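PDB 5ITG: sorbitol dehydrogenase from Gluconobacter oxydans, which probably oxidises D-sorbitol to L-sorbose, using NADP as the hydride acceptor. Local coordinates for residues 408-413 and 447-452; 441-446 and 470-475. All coordinates share one frame; numbering follows the deposited sequence.

Interaction 1 (408-413 and 447-452); sequences SYLEML and LKLPAF
The phenol oxygen of Y409 is gripped by two groups at once, the carboxylate of E427 and the hydroxyl of Y430, and this fixes the far end of a ring whose hydrocarbon part lies against A451 and F452. Its CD2 meets CZ of F452 at 3.7 Å, with CZ arriving at the edge of the tyrosine ring, near its plane. The next ring atom, CE2, is 3.9 Å from CB of A451. That methyl group also lies over one face of the F452 ring, displaced toward its rim, and so touches both aromatics. A chi1 of 171°, which sets CG opposite the backbone nitrogen, swings the Y409 ring from its helix to the 450-451 turn. L410 makes the largest share of the contact and spreads its two methyls: CD2 enters at the edge of the F452 ring, in its plane, 3.7 Å from CZ, while CD1 turns to CD2 of L447 at 4.0 Å. In this helical part of the mannitol dehydrogenase C-terminal domain, helix 400-412 offers an apolar face, and the loop ahead of helix 461-477 folds onto it through two short 3-10 turns, with L449 between them. L449 inserts CD1 beside L410 CD2, at 3.7 Å, and meets CD2 of L413 tip to tip at 3.5 Å, tighter than usual for two methyls. L413 has both side-chain torsions away from staggered values (chi1 -105°, chi2 34°), which reflects either strain or imprecise placement of this side chain. On the loop side, the carbonyl oxygens of L447 and P450 are taken up by the side chains of R456 and Q382, while F307 of helix 288-312 meets the Y409 ring at a slant.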
loop_
_atom_site.group_PDB
_atom_site.type_symbol
_atom_site.label_atom_id
_atom_site.label_comp_id
_atom_site.label_asym_id
_atom_site.label_seq_id
_atom_site.Cartn_x
_atom_site.Cartn_y
_atom_site.Cartn_z
ATOM N N SER A 408 3.494 -26.495 -3.200
ATOM C CA SER A 408 4.449 -25.678 -3.942
ATOM C C SER A 408 5.270 -24.831 -2.980
ATOM O O SER A 408 6.487 -24.699 -3.133
ATOM C CB SER A 408 3.716 -24.764 -4.934
ATOM O OG SER A 408 3.224 -25.507 -6.033
ATOM N N TYR A 409 4.595 -24.249 -1.996
ATOM C CA TYR A 409 5.264 -23.445 -0.989
ATOM C C TYR A 409 6.294 -24.315 -0.258
ATOM O O TYR A 409 7.457 -23.924 -0.108
ATOM C CB TYR A 409 4.241 -22.891 0.014
ATOM C CG TYR A 409 4.869 -22.210 1.214
ATOM C CD1 TYR A 409 5.600 -21.032 1.073
ATOM C CD2 TYR A 409 4.751 -22.762 2.488
ATOM C CE1 TYR A 409 6.208 -20.419 2.179
ATOM C CE2 TYR A 409 5.349 -22.158 3.597
ATOM C CZ TYR A 409 6.077 -20.991 3.436
ATOM O OH TYR A 409 6.681 -20.402 4.531
ATOM N N LEU A 410 5.866 -25.492 0.187
ATOM C CA LEU A 410 6.753 -26.400 0.911
ATOM C C LEU A 410 7.947 -26.866 0.081
ATOM O O LEU A 410 9.061 -26.975 0.595
ATOM C CB LEU A 410 5.966 -27.608 1.432
ATOM C CG LEU A 410 4.974 -27.216 2.533
ATOM C CD1 LEU A 410 4.209 -28.439 3.023
ATOM C CD2 LEU A 410 5.742 -26.552 3.675
ATOM N N GLU A 411 7.721 -27.143 -1.197
ATOM C CA GLU A 411 8.815 -27.564 -2.058
ATOM C C GLU A 411 9.734 -26.380 -2.374
ATOM O O GLU A 411 10.952 -26.539 -2.466
ATOM C CB GLU A 411 8.265 -28.197 -3.337
ATOM C CG GLU A 411 7.674 -29.584 -3.102
ATOM C CD GLU A 411 8.711 -30.570 -2.569
ATOM O OE1 GLU A 411 9.735 -30.775 -3.254
ATOM O OE2 GLU A 411 8.503 -31.140 -1.471
HETATM N N MSE A 412 9.155 -25.188 -2.516
HETATM C CA MSE A 412 9.939 -23.986 -2.809
HETATM C C MSE A 412 10.929 -23.735 -1.670
HETATM O O MSE A 412 12.069 -23.316 -1.887
HETATM C CB MSE A 412 9.006 -22.774 -2.975
HETATM C CG MSE A 412 9.705 -21.444 -3.254
HETATM SE SE MSE A 412 10.376 -20.530 -1.661
HETATM C CE MSE A 412 8.681 -20.210 -0.738
ATOM N N LEU A 413 10.487 -24.013 -0.450
ATOM C CA LEU A 413 11.317 -23.815 0.736
ATOM C C LEU A 413 12.643 -24.587 0.707
ATOM O O LEU A 413 13.618 -24.174 1.340
ATOM C CB LEU A 413 10.518 -24.207 1.986
ATOM C CG LEU A 413 9.956 -23.131 2.925
ATOM C CD1 LEU A 413 9.547 -21.890 2.169
ATOM C CD2 LEU A 413 8.783 -23.723 3.698
ATOM N N LEU A 447 4.652 -29.947 7.226
ATOM C CA LEU A 447 3.228 -29.647 7.333
ATOM C C LEU A 447 2.995 -28.988 8.691
ATOM O O LEU A 447 1.990 -28.313 8.907
ATOM C CB LEU A 447 2.392 -30.924 7.218
ATOM C CG LEU A 447 2.214 -31.509 5.814
ATOM C CD1 LEU A 447 1.490 -32.841 5.892
ATOM C CD2 LEU A 447 1.427 -30.536 4.954
ATOM N N LYS A 448 3.947 -29.176 9.603
ATOM C CA LYS A 448 3.848 -28.592 10.936
ATOM C C LYS A 448 4.315 -27.135 11.002
ATOM O O LYS A 448 4.211 -26.506 12.055
ATOM C CB LYS A 448 4.655 -29.431 11.936
ATOM C CG LYS A 448 4.264 -30.904 11.953
ATOM C CD LYS A 448 5.192 -31.724 12.845
ATOM C CE LYS A 448 6.622 -31.751 12.310
ATOM N NZ LYS A 448 7.526 -32.469 13.248
ATOM N N LEU A 449 4.826 -26.590 9.895
ATOM C CA LEU A 449 5.284 -25.196 9.907
ATOM C C LEU A 449 4.136 -24.286 10.338
ATOM O O LEU A 449 2.974 -24.597 10.107
ATOM C CB LEU A 449 5.798 -24.772 8.528
ATOM C CG LEU A 449 7.126 -25.393 8.082
ATOM C CD1 LEU A 449 7.400 -25.057 6.617
ATOM C CD2 LEU A 449 8.250 -24.884 8.979
ATOM N N PRO A 450 4.456 -23.150 10.975
ATOM C CA PRO A 450 3.464 -22.177 11.454
ATOM C C PRO A 450 2.585 -21.577 10.356
ATOM O O PRO A 450 1.504 -21.057 10.632
ATOM C CB PRO A 450 4.322 -21.105 12.126
ATOM C CG PRO A 450 5.560 -21.848 12.541
ATOM C CD PRO A 450 5.819 -22.725 11.341
ATOM N N ALA A 451 3.053 -21.651 9.117
ATOM C CA ALA A 451 2.324 -21.089 7.982
ATOM C C ALA A 451 0.882 -21.579 7.862
ATOM O O ALA A 451 0.008 -20.837 7.403
ATOM C CB ALA A 451 3.079 -21.395 6.679
ATOM N N PHE A 452 0.639 -22.814 8.292
ATOM C CA PHE A 452 -0.674 -23.432 8.178
ATOM C C PHE A 452 -1.506 -23.483 9.463
ATOM O O PHE A 452 -2.542 -24.157 9.509
ATOM C CB PHE A 452 -0.489 -24.840 7.606
ATOM C CG PHE A 452 0.561 -24.911 6.524
ATOM C CD1 PHE A 452 0.511 -24.048 5.426
ATOM C CD2 PHE A 452 1.627 -25.803 6.622
ATOM C CE1 PHE A 452 1.511 -24.070 4.445
ATOM C CE2 PHE A 452 2.633 -25.832 5.646
ATOM C CZ PHE A 452 2.576 -24.964 4.557
#

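Interaction 2 (441-446 and 470-475); sequences DDFESS and LRKIIR
F443 lays one face of its ring against the aliphatic stem of K472, whose CG stands 3.8 Å from the ring centroid and 16° off the normal, a CH-pi contact displaced toward the rim on the CD2 side. Across the ring from CD2, CD1 is 3.8 Å from CB of R471, so the phenylalanine rests on consecutive residues of the helix. A turn further on, the CE1 corner of the same ring lies over the face of the R475 guanidinium, the two planes 44° apart, though the modelled spacing is too short to be exact. From there NH1 of R475 makes a weak, bent bond to the carbonyl oxygen of D441, 2.8 Å long with an angle of 128° at the hydrogen. The R471 guanidinium takes a different route, with one face turned to CA of F443. Its NH1 reaches the loop through a water 3.0 Å away, which also accepts from the backbone N of S446 and donates to OD1 of D442. That aspartate organises its neighbours: OD1 closes an Asx turn by accepting from E444 N, and takes S445 N as well, at 2.8 Å, both from the same face of the carboxylate. OD2 receives the hydroxyl of S445 on its syn side. This turn shapes the loop after helix 432-439 where it packs on helix 461-477. Behind both arginines stands E411 of helix 400-412, whose OE2 takes salt bridges from NE of R471 and NH2 of R475; its negative charge would offset the closeness of the two cations. D441, in turn, pairs with R414.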
loop_
_atom_site.group_PDB
_atom_site.type_symbol
_atom_site.label_atom_id
_atom_site.label_comp_id
_atom_site.label_asym_id
_atom_site.label_seq_id
_atom_site.Cartn_x
_atom_site.Cartn_y
_atom_site.Cartn_z
ATOM N N ASP A 441 13.904 -34.235 4.181
ATOM C CA ASP A 441 13.772 -34.927 2.906
ATOM C C ASP A 441 12.452 -35.659 2.769
ATOM O O ASP A 441 12.093 -36.094 1.673
ATOM C CB ASP A 441 14.925 -35.911 2.699
ATOM C CG ASP A 441 16.236 -35.211 2.427
ATOM O OD1 ASP A 441 16.248 -34.293 1.575
ATOM O OD2 ASP A 441 17.255 -35.580 3.054
ATOM N N ASP A 442 11.728 -35.805 3.873
ATOM C CA ASP A 442 10.442 -36.479 3.815
ATOM C C ASP A 442 9.436 -35.526 3.189
ATOM O O ASP A 442 9.814 -34.492 2.632
ATOM C CB ASP A 442 9.977 -36.902 5.211
ATOM C CG ASP A 442 9.777 -35.726 6.141
ATOM O OD1 ASP A 442 8.953 -34.843 5.820
ATOM O OD2 ASP A 442 10.442 -35.691 7.200
ATOM N N PHE A 443 8.158 -35.869 3.281
ATOM C CA PHE A 443 7.108 -35.045 2.699
ATOM C C PHE A 443 6.018 -34.716 3.710
ATOM O O PHE A 443 4.962 -34.211 3.333
ATOM C CB PHE A 443 6.480 -35.780 1.516
ATOM C CG PHE A 443 7.448 -36.089 0.411
ATOM C CD1 PHE A 443 7.873 -35.090 -0.458
ATOM C CD2 PHE A 443 7.931 -37.380 0.236
ATOM C CE1 PHE A 443 8.767 -35.373 -1.486
ATOM C CE2 PHE A 443 8.824 -37.673 -0.787
ATOM C CZ PHE A 443 9.242 -36.668 -1.652
ATOM N N GLU A 444 6.274 -34.994 4.986
ATOM C CA GLU A 444 5.281 -34.753 6.031
ATOM C C GLU A 444 5.683 -33.736 7.092
ATOM O O GLU A 444 4.848 -32.974 7.573
ATOM C CB GLU A 444 4.948 -36.067 6.735
ATOM C CG GLU A 444 4.527 -37.182 5.806
ATOM C CD GLU A 444 4.439 -38.516 6.517
ATOM O OE1 GLU A 444 3.677 -38.616 7.504
ATOM O OE2 GLU A 444 5.133 -39.465 6.089
ATOM N N SER A 445 6.957 -33.737 7.463
ATOM C CA SER A 445 7.453 -32.842 8.498
ATOM C C SER A 445 7.074 -31.371 8.380
ATOM O O SER A 445 6.568 -30.794 9.338
ATOM C CB SER A 445 8.975 -32.954 8.607
ATOM O OG SER A 445 9.350 -34.261 8.996
ATOM N N SER A 446 7.313 -30.765 7.219
ATOM C CA SER A 446 7.016 -29.344 7.055
ATOM C C SER A 446 5.536 -28.962 7.107
ATOM O O SER A 446 5.201 -27.784 7.055
ATOM C CB SER A 446 7.677 -28.785 5.778
ATOM O OG SER A 446 7.341 -29.531 4.628
ATOM N N LEU A 470 0.951 -34.417 -3.710
ATOM C CA LEU A 470 1.439 -33.429 -4.673
ATOM C C LEU A 470 2.917 -33.091 -4.499
ATOM O O LEU A 470 3.624 -32.878 -5.486
ATOM C CB LEU A 470 0.591 -32.148 -4.599
ATOM C CG LEU A 470 -0.893 -32.367 -4.925
ATOM C CD1 LEU A 470 -1.669 -31.070 -4.780
ATOM C CD2 LEU A 470 -1.029 -32.918 -6.341
ATOM N N ARG A 471 3.384 -33.035 -3.252
ATOM C CA ARG A 471 4.792 -32.744 -2.996
ATOM C C ARG A 471 5.611 -33.852 -3.647
ATOM O O ARG A 471 6.666 -33.601 -4.226
ATOM C CB ARG A 471 5.104 -32.720 -1.496
ATOM C CG ARG A 471 4.582 -31.504 -0.736
ATOM C CD ARG A 471 5.189 -31.443 0.667
ATOM N NE ARG A 471 6.632 -31.233 0.614
ATOM C CZ ARG A 471 7.440 -31.196 1.673
ATOM N NH1 ARG A 471 6.955 -31.361 2.897
ATOM N NH2 ARG A 471 8.740 -30.986 1.503
ATOM N N LYS A 472 5.113 -35.076 -3.539
ATOM C CA LYS A 472 5.799 -36.227 -4.116
ATOM C C LYS A 472 5.906 -36.090 -5.628
ATOM O O LYS A 472 6.966 -36.329 -6.207
ATOM C CB LYS A 472 5.064 -37.516 -3.741
ATOM C CG LYS A 472 5.364 -37.996 -2.325
ATOM C CD LYS A 472 4.423 -39.118 -1.911
ATOM C CE LYS A 472 4.987 -39.940 -0.758
ATOM N NZ LYS A 472 5.277 -39.138 0.462
ATOM N N ILE A 473 4.812 -35.692 -6.265
ATOM C CA ILE A 473 4.800 -35.513 -7.711
ATOM C C ILE A 473 5.735 -34.373 -8.114
ATOM O O ILE A 473 6.506 -34.500 -9.063
ATOM C CB ILE A 473 3.379 -35.205 -8.213
ATOM C CG1 ILE A 473 2.478 -36.419 -7.972
ATOM C CG2 ILE A 473 3.419 -34.818 -9.694
ATOM C CD1 ILE A 473 1.024 -36.194 -8.319
ATOM N N ILE A 474 5.668 -33.265 -7.379
ATOM C CA ILE A 474 6.510 -32.107 -7.656
ATOM C C ILE A 474 7.992 -32.450 -7.587
ATOM O O ILE A 474 8.779 -32.003 -8.417
ATOM C CB ILE A 474 6.270 -30.956 -6.647
ATOM C CG1 ILE A 474 4.889 -30.336 -6.866
ATOM C CG2 ILE A 474 7.360 -29.904 -6.797
ATOM C CD1 ILE A 474 4.566 -29.221 -5.898
ATOM N N ARG A 475 8.381 -33.229 -6.587
ATOM C CA ARG A 475 9.789 -33.559 -6.451
ATOM C C ARG A 475 10.293 -34.524 -7.519
ATOM O O ARG A 475 11.432 -34.418 -7.964
ATOM C CB ARG A 475 10.086 -34.136 -5.066
ATOM C CG ARG A 475 11.580 -34.178 -4.769
ATOM C CD ARG A 475 11.848 -34.435 -3.320
ATOM N NE ARG A 475 11.193 -33.455 -2.462
ATOM C CZ ARG A 475 11.267 -33.481 -1.138
ATOM N NH1 ARG A 475 11.974 -34.430 -0.539
ATOM N NH2 ARG A 475 10.619 -32.584 -0.413
HETATM O O HOH W 1 8.957 -32.068 5.012
#

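Interactions 1 and 2 lie 10 Å apart, centre to centre, on the same side of the chain's centre. Their segments alternate in sequence: 408-413, then 441-446 running straight into 447-452, and finally 470-475. One continuous loop between helices 432-439 and 461-477 therefore serves both, residues 441-446 mainly against helix 461-477 and 447-452 mainly against helix 400-412. The two helices are themselves bridged by E411. At the seam, L410 CD2 lies 3.5 Å from S446 OG. The apolar contact packs the loop on helix 400-412, and the more polar one packs it on the last helix of the chain, 461-477.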